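Long-range contact in agarase (Pseudoalteromonas fuliginea, PDB 6XJ9), which probably hydrolyses agarose, as a family 50 glycoside hydrolase made by a marine bacterium: residues S588-S600 with P626-D638. Sequence-based numbering, arbitrary orientation. Where two conformers were deposited one is given.
Sequences SILLTAYADKYFS and PIEVVKASAKYVD
Ser633 CB caps one face of the Phe599 ring where two helices pack in what is probably the catalytic (β/α)8 barrel of GH50 agarases. Residues 588-600, part of helix 584-609, run 37° from parallel to helix 627-634, the axes of these segments 8.2 Å apart at closest, an example of close helix packing with small alanine side chains facing each other where they meet. At the middle Ala595 CB meets Ala632 CB at 3.6 Å, while Val629 reaches Leu591 with CG2 and the Phe599 ring with CG1. That ring is sandwiched: Ser633 CB sits over its centre, 3.5 Å from the centroid, in a CH-pi contact, and Tyr598 CD2 covers the opposite face. Past the helical turns, Tyr636 lays one face over the backbone at Phe599 and Ser600, and Phe599 CB packs against its CD2. The Tyr636 hydroxyl, OH, donates to Asp596 OD1 (2.8 Å), arriving on the syn side but 34° out of the carboxylate plane. With CG anti to the backbone N (chi1 173°), Asp596 brings OD1 to the ring edge. A leucine in place of Tyr636 would probably leave Asp596 without its hydroxyl partner and uncover the backbone at Ser600. At the other end Glu628 bends at chi2, passing its CB and CG by Thr592 OG1; His521 and Tyr522 also bond its carboxylate, tying in the region around helix 518-521. Ser588 OG donates to Glu628 OE2 in a bond modelled doubtfully short at 2.4 Å. Thr592 OG1 itself turns back to Ser588 O at 2.7 Å, reaching it from the face of that carbonyl opposite to Thr592 N.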
ATOM      1  N   SER A 588     -21.151 -27.636 -35.082  1.00 23.41           N
ATOM      2  CA  SER A 588     -19.917 -26.872 -35.136  1.00 22.79           C
ATOM      3  C   SER A 588     -19.795 -26.117 -36.459  1.00 21.50           C
ATOM      4  O   SER A 588     -19.353 -24.971 -36.473  1.00 20.26           O
ATOM      5  CB  SER A 588     -18.755 -27.785 -34.907  1.00 23.54           C
ATOM      6  OG  SER A 588     -17.677 -27.059 -34.350  1.00 27.58           O
ATOM      7  N   ILE A 589     -20.187 -26.771 -37.561  1.00 20.13           N
ATOM      8  CA  ILE A 589     -20.147 -26.193 -38.899  1.00 20.55           C
ATOM      9  C   ILE A 589     -21.127 -25.022 -38.961  1.00 20.90           C
ATOM     10  O   ILE A 589     -20.795 -23.954 -39.484  1.00 20.64           O
ATOM     11  CB  ILE A 589     -20.445 -27.274 -39.966  1.00 20.57           C
ATOM     12  CG1 ILE A 589     -19.218 -28.162 -40.227  1.00 22.52           C
ATOM     13  CG2 ILE A 589     -20.979 -26.667 -41.256  1.00 19.45           C
ATOM     14  CD1 ILE A 589     -19.502 -29.387 -41.086  1.00 23.36           C
ATOM     15  N   LEU A 590     -22.311 -25.228 -38.370  1.00 19.70           N
ATOM     16  CA  LEU A 590     -23.392 -24.256 -38.398  1.00 20.21           C
ATOM     17  C   LEU A 590     -23.031 -23.051 -37.528  1.00 19.46           C
ATOM     18  O   LEU A 590     -23.140 -21.913 -37.988  1.00 20.99           O
ATOM     19  CB  LEU A 590     -24.710 -24.930 -37.987  1.00 19.16           C
ATOM     20  CG  LEU A 590     -25.211 -26.037 -38.923  1.00 20.63           C
ATOM     21  CD1 LEU A 590     -26.585 -26.562 -38.500  1.00 21.45           C
ATOM     22  CD2 LEU A 590     -25.246 -25.573 -40.369  1.00 20.26           C
ATOM     23  N   LEU A 591     -22.531 -23.295 -36.311  1.00 18.65           N
ATOM     24  CA  LEU A 591     -22.100 -22.193 -35.453  1.00 19.10           C
ATOM     25  C   LEU A 591     -20.935 -21.413 -36.082  1.00 19.21           C
ATOM     26  O   LEU A 591     -20.948 -20.183 -36.090  1.00 20.30           O
ATOM     27  CB  LEU A 591     -21.779 -22.683 -34.038  1.00 18.44           C
ATOM     28  CG  LEU A 591     -21.342 -21.588 -33.055  1.00 19.54           C
ATOM     29  CD1 LEU A 591     -22.430 -20.523 -32.921  1.00 18.94           C
ATOM     30  CD2 LEU A 591     -21.016 -22.179 -31.687  1.00 18.80           C
ATOM     31  N   THR A 592     -19.942 -22.111 -36.632  1.00 20.16           N
ATOM     32  CA  THR A 592     -18.855 -21.430 -37.333  1.00 21.43           C
ATOM     33  C   THR A 592     -19.409 -20.546 -38.451  1.00 21.73           C
ATOM     34  O   THR A 592     -18.964 -19.419 -38.615  1.00 23.04           O
ATOM     35  CB  THR A 592     -17.818 -22.411 -37.897  1.00 22.86           C
ATOM     36  OG1 THR A 592     -17.349 -23.193 -36.802  1.00 22.32           O
ATOM     37  CG2 THR A 592     -16.633 -21.721 -38.545  1.00 24.29           C
ATOM     38  N   ALA A 593     -20.370 -21.074 -39.225  1.00 21.04           N
ATOM     39  CA  ALA A 593     -20.928 -20.385 -40.377  1.00 20.27           C
ATOM     40  C   ALA A 593     -21.632 -19.099 -39.938  1.00 19.64           C
ATOM     41  O   ALA A 593     -21.528 -18.063 -40.597  1.00 18.63           O
ATOM     42  CB  ALA A 593     -21.874 -21.303 -41.136  1.00 19.07           C
ATOM     43  N   TYR A 594     -22.374 -19.190 -38.833  1.00 19.40           N
ATOM     44  CA  TYR A 594     -23.042 -18.034 -38.260  1.00 19.47           C
ATOM     45  C   TYR A 594     -22.003 -16.967 -37.926  1.00 18.01           C
ATOM     46  O   TYR A 594     -22.099 -15.837 -38.396  1.00 20.14           O
ATOM     47  CB  TYR A 594     -23.934 -18.423 -37.070  1.00 19.06           C
ATOM     48  CG  TYR A 594     -24.522 -17.241 -36.340  1.00 18.78           C
ATOM     49  CD1 TYR A 594     -25.733 -16.698 -36.736  1.00 18.75           C
ATOM     50  CD2 TYR A 594     -23.849 -16.643 -35.279  1.00 19.82           C
ATOM     51  CE1 TYR A 594     -26.268 -15.586 -36.108  1.00 18.83           C
ATOM     52  CE2 TYR A 594     -24.373 -15.535 -34.632  1.00 18.14           C
ATOM     53  CZ  TYR A 594     -25.593 -15.016 -35.041  1.00 18.39           C
ATOM     54  OH  TYR A 594     -26.117 -13.922 -34.422  1.00 17.50           O
ATOM     55  N   ALA A 595     -21.005 -17.335 -37.120  1.00 18.18           N
ATOM     56  CA  ALA A 595     -20.009 -16.380 -36.653  1.00 18.29           C
ATOM     57  C   ALA A 595     -19.174 -15.850 -37.823  1.00 18.43           C
ATOM     58  O   ALA A 595     -18.775 -14.685 -37.844  1.00 16.95           O
ATOM     59  CB  ALA A 595     -19.132 -17.025 -35.606  1.00 18.69           C
ATOM     60  N   ASP A 596     -18.929 -16.712 -38.816  1.00 18.22           N
ATOM     61  CA  ASP A 596     -18.147 -16.305 -39.975  1.00 19.06           C
ATOM     62  C   ASP A 596     -18.825 -15.150 -40.717  1.00 18.52           C
ATOM     63  O   ASP A 596     -18.159 -14.205 -41.150  1.00 18.48           O
ATOM     64  CB  ASP A 596     -17.875 -17.491 -40.899  1.00 20.72           C
ATOM     65  CG  ASP A 596     -17.213 -17.048 -42.183  1.00 22.40           C
ATOM     66  OD1 ASP A 596     -15.980 -16.946 -42.201  1.00 22.83           O
ATOM     67  OD2 ASP A 596     -17.946 -16.778 -43.135  1.00 25.98           O
ATOM     68  N   LYS A 597     -20.149 -15.241 -40.877  1.00 18.07           N
ATOM     69  CA  LYS A 597     -20.916 -14.211 -41.560  1.00 18.11           C
ATOM     70  C   LYS A 597     -20.962 -12.958 -40.688  1.00 17.86           C
ATOM     71  O   LYS A 597     -20.825 -11.842 -41.194  1.00 18.03           O
ATOM     72  CB  LYS A 597     -22.291 -14.748 -41.975  1.00 19.39           C
ATOM     73  CG  LYS A 597     -23.221 -13.759 -42.681  1.00 19.00           C
ATOM     74  CD  LYS A 597     -22.774 -13.364 -44.082  1.00 19.90           C
ATOM     75  CE  LYS A 597     -23.811 -12.549 -44.841  1.00 20.21           C
ATOM     76  NZ  LYS A 597     -23.235 -11.948 -46.072  1.00 21.55           N
ATOM     77  N   TYR A 598     -21.115 -13.138 -39.370  1.00 16.96           N
ATOM     78  CA  TYR A 598     -21.066 -11.982 -38.482  1.00 16.97           C
ATOM     79  C   TYR A 598     -19.788 -11.191 -38.725  1.00 16.75           C
ATOM     80  O   TYR A 598     -19.841  -9.981 -38.968  1.00 17.82           O
ATOM     81  CB  TYR A 598     -21.158 -12.326 -36.990  1.00 15.78           C
ATOM     82  CG  TYR A 598     -20.900 -11.132 -36.096  1.00 16.44           C
ATOM     83  CD1 TYR A 598     -21.877 -10.165 -35.916  1.00 16.70           C
ATOM     84  CD2 TYR A 598     -19.690 -10.941 -35.448  1.00 15.73           C
ATOM     85  CE1 TYR A 598     -21.670  -9.053 -35.117  1.00 16.78           C
ATOM     86  CE2 TYR A 598     -19.467  -9.833 -34.637  1.00 15.93           C
ATOM     87  CZ  TYR A 598     -20.464  -8.888 -34.467  1.00 16.90           C
ATOM     88  OH  TYR A 598     -20.279  -7.774 -33.689  1.00 18.01           O
ATOM     89  N   PHE A 599     -18.643 -11.876 -38.603  1.00 16.22           N
ATOM     90  CA  PHE A 599     -17.357 -11.198 -38.664  1.00 16.84           C
ATOM     91  C   PHE A 599     -17.054 -10.689 -40.069  1.00 17.21           C
ATOM     92  O   PHE A 599     -16.374  -9.679 -40.214  1.00 16.81           O
ATOM     93  CB  PHE A 599     -16.248 -12.059 -38.053  1.00 16.42           C
ATOM     94  CG  PHE A 599     -16.341 -12.097 -36.549  1.00 16.59           C
ATOM     95  CD1 PHE A 599     -15.945 -10.999 -35.794  1.00 16.33           C
ATOM     96  CD2 PHE A 599     -16.865 -13.205 -35.889  1.00 16.71           C
ATOM     97  CE1 PHE A 599     -16.061 -11.008 -34.411  1.00 16.86           C
ATOM     98  CE2 PHE A 599     -16.968 -13.214 -34.505  1.00 16.26           C
ATOM     99  CZ  PHE A 599     -16.578 -12.114 -33.769  1.00 16.10           C
ATOM    100  N   SER A 600     -17.553 -11.403 -41.085  1.00 16.77           N
ATOM    101  CA  SER A 600     -17.341 -11.011 -42.466  1.00 17.44           C
ATOM    102  C   SER A 600     -18.037  -9.679 -42.735  1.00 18.39           C
ATOM    103  O   SER A 600     -17.465  -8.808 -43.386  1.00 17.58           O
ATOM    104  CB  SER A 600     -17.845 -12.089 -43.389  1.00 19.78           C
ATOM    105  OG  SER A 600     -17.681 -11.687 -44.733  1.00 23.37           O
ATOM    106  N   PRO A 626     -17.176 -19.595 -27.458  1.00 19.94           N
ATOM    107  CA  PRO A 626     -17.099 -20.860 -28.193  1.00 19.93           C
ATOM    108  C   PRO A 626     -15.908 -20.809 -29.148  1.00 20.47           C
ATOM    109  O   PRO A 626     -15.690 -19.793 -29.818  1.00 19.46           O
ATOM    110  CB  PRO A 626     -18.397 -20.898 -29.008  1.00 19.71           C
ATOM    111  CG  PRO A 626     -19.353 -19.993 -28.241  1.00 22.17           C
ATOM    112  CD  PRO A 626     -18.474 -18.917 -27.619  1.00 20.06           C
ATOM    113  N   ILE A 627     -15.140 -21.907 -29.201  1.00 19.25           N
ATOM    114  CA  ILE A 627     -13.984 -22.005 -30.091  1.00 19.25           C
ATOM    115  C   ILE A 627     -14.386 -21.721 -31.541  1.00 18.61           C
ATOM    116  O   ILE A 627     -13.604 -21.138 -32.282  1.00 17.96           O
ATOM    117  CB  ILE A 627     -13.219 -23.343 -29.939  1.00 18.96           C
ATOM    118  CG1 ILE A 627     -11.827 -23.295 -30.585  1.00 19.64           C
ATOM    119  CG2 ILE A 627     -14.031 -24.514 -30.487  1.00 19.20           C
ATOM    120  CD1 ILE A 627     -10.832 -22.377 -29.878  1.00 19.08           C
ATOM    121  N   GLU A 628     -15.606 -22.099 -31.948  1.00 20.54           N
ATOM    122  CA  GLU A 628     -16.031 -21.922 -33.331  1.00 21.41           C
ATOM    123  C   GLU A 628     -16.112 -20.436 -33.677  1.00 21.61           C
ATOM    124  O   GLU A 628     -15.845 -20.021 -34.810  1.00 21.78           O
ATOM    125  CB  GLU A 628     -17.397 -22.568 -33.564  1.00 23.24           C
ATOM    126  CG  GLU A 628     -17.362 -24.087 -33.541  1.00 22.35           C
ATOM    127  CD  GLU A 628     -17.648 -24.752 -32.205  1.00 24.17           C
ATOM    128  OE1 GLU A 628     -17.584 -24.064 -31.163  1.00 23.08           O
ATOM    129  OE2 GLU A 628     -17.947 -25.974 -32.212  1.00 24.76           O
ATOM    130  N   VAL A 629     -16.507 -19.646 -32.680  1.00 20.52           N
ATOM    131  CA  VAL A 629     -16.734 -18.222 -32.856  1.00 19.26           C
ATOM    132  C   VAL A 629     -15.373 -17.532 -32.866  1.00 19.64           C
ATOM    133  O   VAL A 629     -15.138 -16.642 -33.684  1.00 18.02           O
ATOM    134  CB  VAL A 629     -17.684 -17.685 -31.764  1.00 19.79           C
ATOM    135  CG1 VAL A 629     -17.865 -16.173 -31.852  1.00 19.96           C
ATOM    136  CG2 VAL A 629     -19.036 -18.391 -31.815  1.00 18.38           C
ATOM    137  N   VAL A 630     -14.466 -17.976 -31.982  1.00 18.49           N
ATOM    138  CA  VAL A 630     -13.132 -17.394 -31.931  1.00 19.42           C
ATOM    139  C   VAL A 630     -12.413 -17.669 -33.256  1.00 19.68           C
ATOM    140  O   VAL A 630     -11.760 -16.789 -33.822  1.00 19.87           O
ATOM    141  CB  VAL A 630     -12.290 -17.915 -30.749  1.00 17.88           C
ATOM    142  CG1 VAL A 630     -10.884 -17.326 -30.797  1.00 18.79           C
ATOM    143  CG2 VAL A 630     -12.922 -17.627 -29.407  1.00 18.19           C
ATOM    144  N   LYS A 631     -12.539 -18.914 -33.724  1.00 19.82           N
ATOM    145  CA  LYS A 631     -11.945 -19.360 -34.975  1.00 20.49           C
ATOM    146  C   LYS A 631     -12.479 -18.517 -36.130  1.00 18.79           C
ATOM    147  O   LYS A 631     -11.705 -18.056 -36.958  1.00 18.27           O
ATOM    148  CB  LYS A 631     -12.140 -20.870 -35.175  1.00 20.57           C
ATOM    149  CG  LYS A 631     -11.550 -21.434 -36.462  1.00 23.49           C
ATOM    150  CD  LYS A 631     -11.902 -22.900 -36.704  1.00 25.99           C
ATOM    151  CE  LYS A 631     -11.610 -23.320 -38.129  1.00 28.35           C
ATOM    152  NZ  LYS A 631     -11.857 -24.767 -38.332  1.00 32.46           N
ATOM    153  N   ALA A 632     -13.798 -18.304 -36.181  1.00 18.73           N
ATOM    154  CA  ALA A 632     -14.383 -17.511 -37.253  1.00 17.91           C
ATOM    155  C   ALA A 632     -13.811 -16.097 -37.222  1.00 18.58           C
ATOM    156  O   ALA A 632     -13.423 -15.565 -38.263  1.00 19.26           O
ATOM    157  CB  ALA A 632     -15.892 -17.506 -37.161  1.00 18.51           C
ATOM    158  N   SER A 633     -13.710 -15.510 -36.017  1.00 17.85           N
ATOM    159  CA  SER A 633     -13.221 -14.145 -35.878  1.00 17.68           C
ATOM    160  C   SER A 633     -11.778 -13.991 -36.369  1.00 17.83           C
ATOM    161  O   SER A 633     -11.419 -12.959 -36.946  1.00 16.88           O
ATOM    162  CB  SER A 633     -13.392 -13.643 -34.462  1.00 17.51           C
ATOM    163  OG  SER A 633     -12.338 -14.082 -33.626  1.00 17.85           O
ATOM    164  N   ALA A 634     -10.957 -15.022 -36.137  1.00 18.47           N
ATOM    165  CA  ALA A 634      -9.526 -14.971 -36.404  1.00 20.22           C
ATOM    166  C   ALA A 634      -9.235 -14.731 -37.885  1.00 20.33           C
ATOM    167  O   ALA A 634      -8.179 -14.221 -38.225  1.00 22.81           O
ATOM    168  CB  ALA A 634      -8.858 -16.231 -35.905  1.00 19.93           C
ATOM    169  N   LYS A 635     -10.201 -15.068 -38.743  0.50 20.99           N
ATOM    170  CA  LYS A 635     -10.081 -14.931 -40.185  0.50 21.50           C
ATOM    171  C   LYS A 635     -10.344 -13.492 -40.626  0.50 20.54           C
ATOM    172  O   LYS A 635     -10.192 -13.184 -41.802  0.50 19.77           O
ATOM    173  CB  LYS A 635     -11.118 -15.830 -40.867  0.50 23.31           C
ATOM    174  CG  LYS A 635     -10.959 -17.327 -40.625  0.50 24.51           C
ATOM    175  CD  LYS A 635     -11.920 -18.175 -41.443  0.50 25.72           C
ATOM    176  CE  LYS A 635     -13.342 -18.136 -40.924  0.50 26.10           C
ATOM    177  NZ  LYS A 635     -13.642 -19.295 -40.048  0.50 26.55           N
ATOM    178  N   TYR A 636     -10.783 -12.622 -39.706  1.00 19.16           N
ATOM    179  CA  TYR A 636     -11.221 -11.298 -40.124  1.00 19.45           C
ATOM    180  C   TYR A 636     -10.587 -10.171 -39.315  1.00 19.62           C
ATOM    181  O   TYR A 636     -10.244  -9.144 -39.896  1.00 21.86           O
ATOM    182  CB  TYR A 636     -12.750 -11.188 -40.126  1.00 19.42           C
ATOM    183  CG  TYR A 636     -13.445 -12.122 -41.086  1.00 20.32           C
ATOM    184  CD1 TYR A 636     -13.524 -11.834 -42.441  1.00 19.89           C
ATOM    185  CD2 TYR A 636     -13.995 -13.316 -40.645  1.00 20.34           C
ATOM    186  CE1 TYR A 636     -14.149 -12.696 -43.330  1.00 20.45           C
ATOM    187  CE2 TYR A 636     -14.629 -14.192 -41.522  1.00 19.91           C
ATOM    188  CZ  TYR A 636     -14.715 -13.874 -42.865  1.00 20.43           C
ATOM    189  OH  TYR A 636     -15.346 -14.729 -43.729  1.00 21.07           O
ATOM    190  N   VAL A 637     -10.448 -10.354 -37.998  1.00 17.14           N
ATOM    191  CA  VAL A 637     -10.011  -9.292 -37.101  1.00 16.91           C
ATOM    192  C   VAL A 637      -8.496  -9.128 -37.151  1.00 17.44           C
ATOM    193  O   VAL A 637      -7.773 -10.071 -37.441  1.00 17.18           O
ATOM    194  CB  VAL A 637     -10.490  -9.540 -35.658  1.00 16.26           C
ATOM    195  CG1 VAL A 637     -11.991  -9.822 -35.627  1.00 15.22           C
ATOM    196  CG2 VAL A 637      -9.727 -10.682 -34.993  1.00 15.55           C
ATOM    197  N   ASP A 638      -8.032  -7.920 -36.812  1.00 17.65           N
ATOM    198  CA  ASP A 638      -6.612  -7.632 -36.685  1.00 17.43           C
ATOM    199  C   ASP A 638      -6.137  -8.121 -35.319  1.00 16.57           C
ATOM    200  O   ASP A 638      -5.012  -8.602 -35.176  1.00 16.25           O
ATOM    201  CB  ASP A 638      -6.349  -6.134 -36.867  1.00 16.97           C
ATOM    202  CG  ASP A 638      -6.648  -5.673 -38.280  1.00 18.12           C
ATOM    203  OD1 ASP A 638      -5.846  -5.999 -39.176  1.00 19.49           O
ATOM    204  OD2 ASP A 638      -7.687  -5.026 -38.480  1.00 18.31           O
TER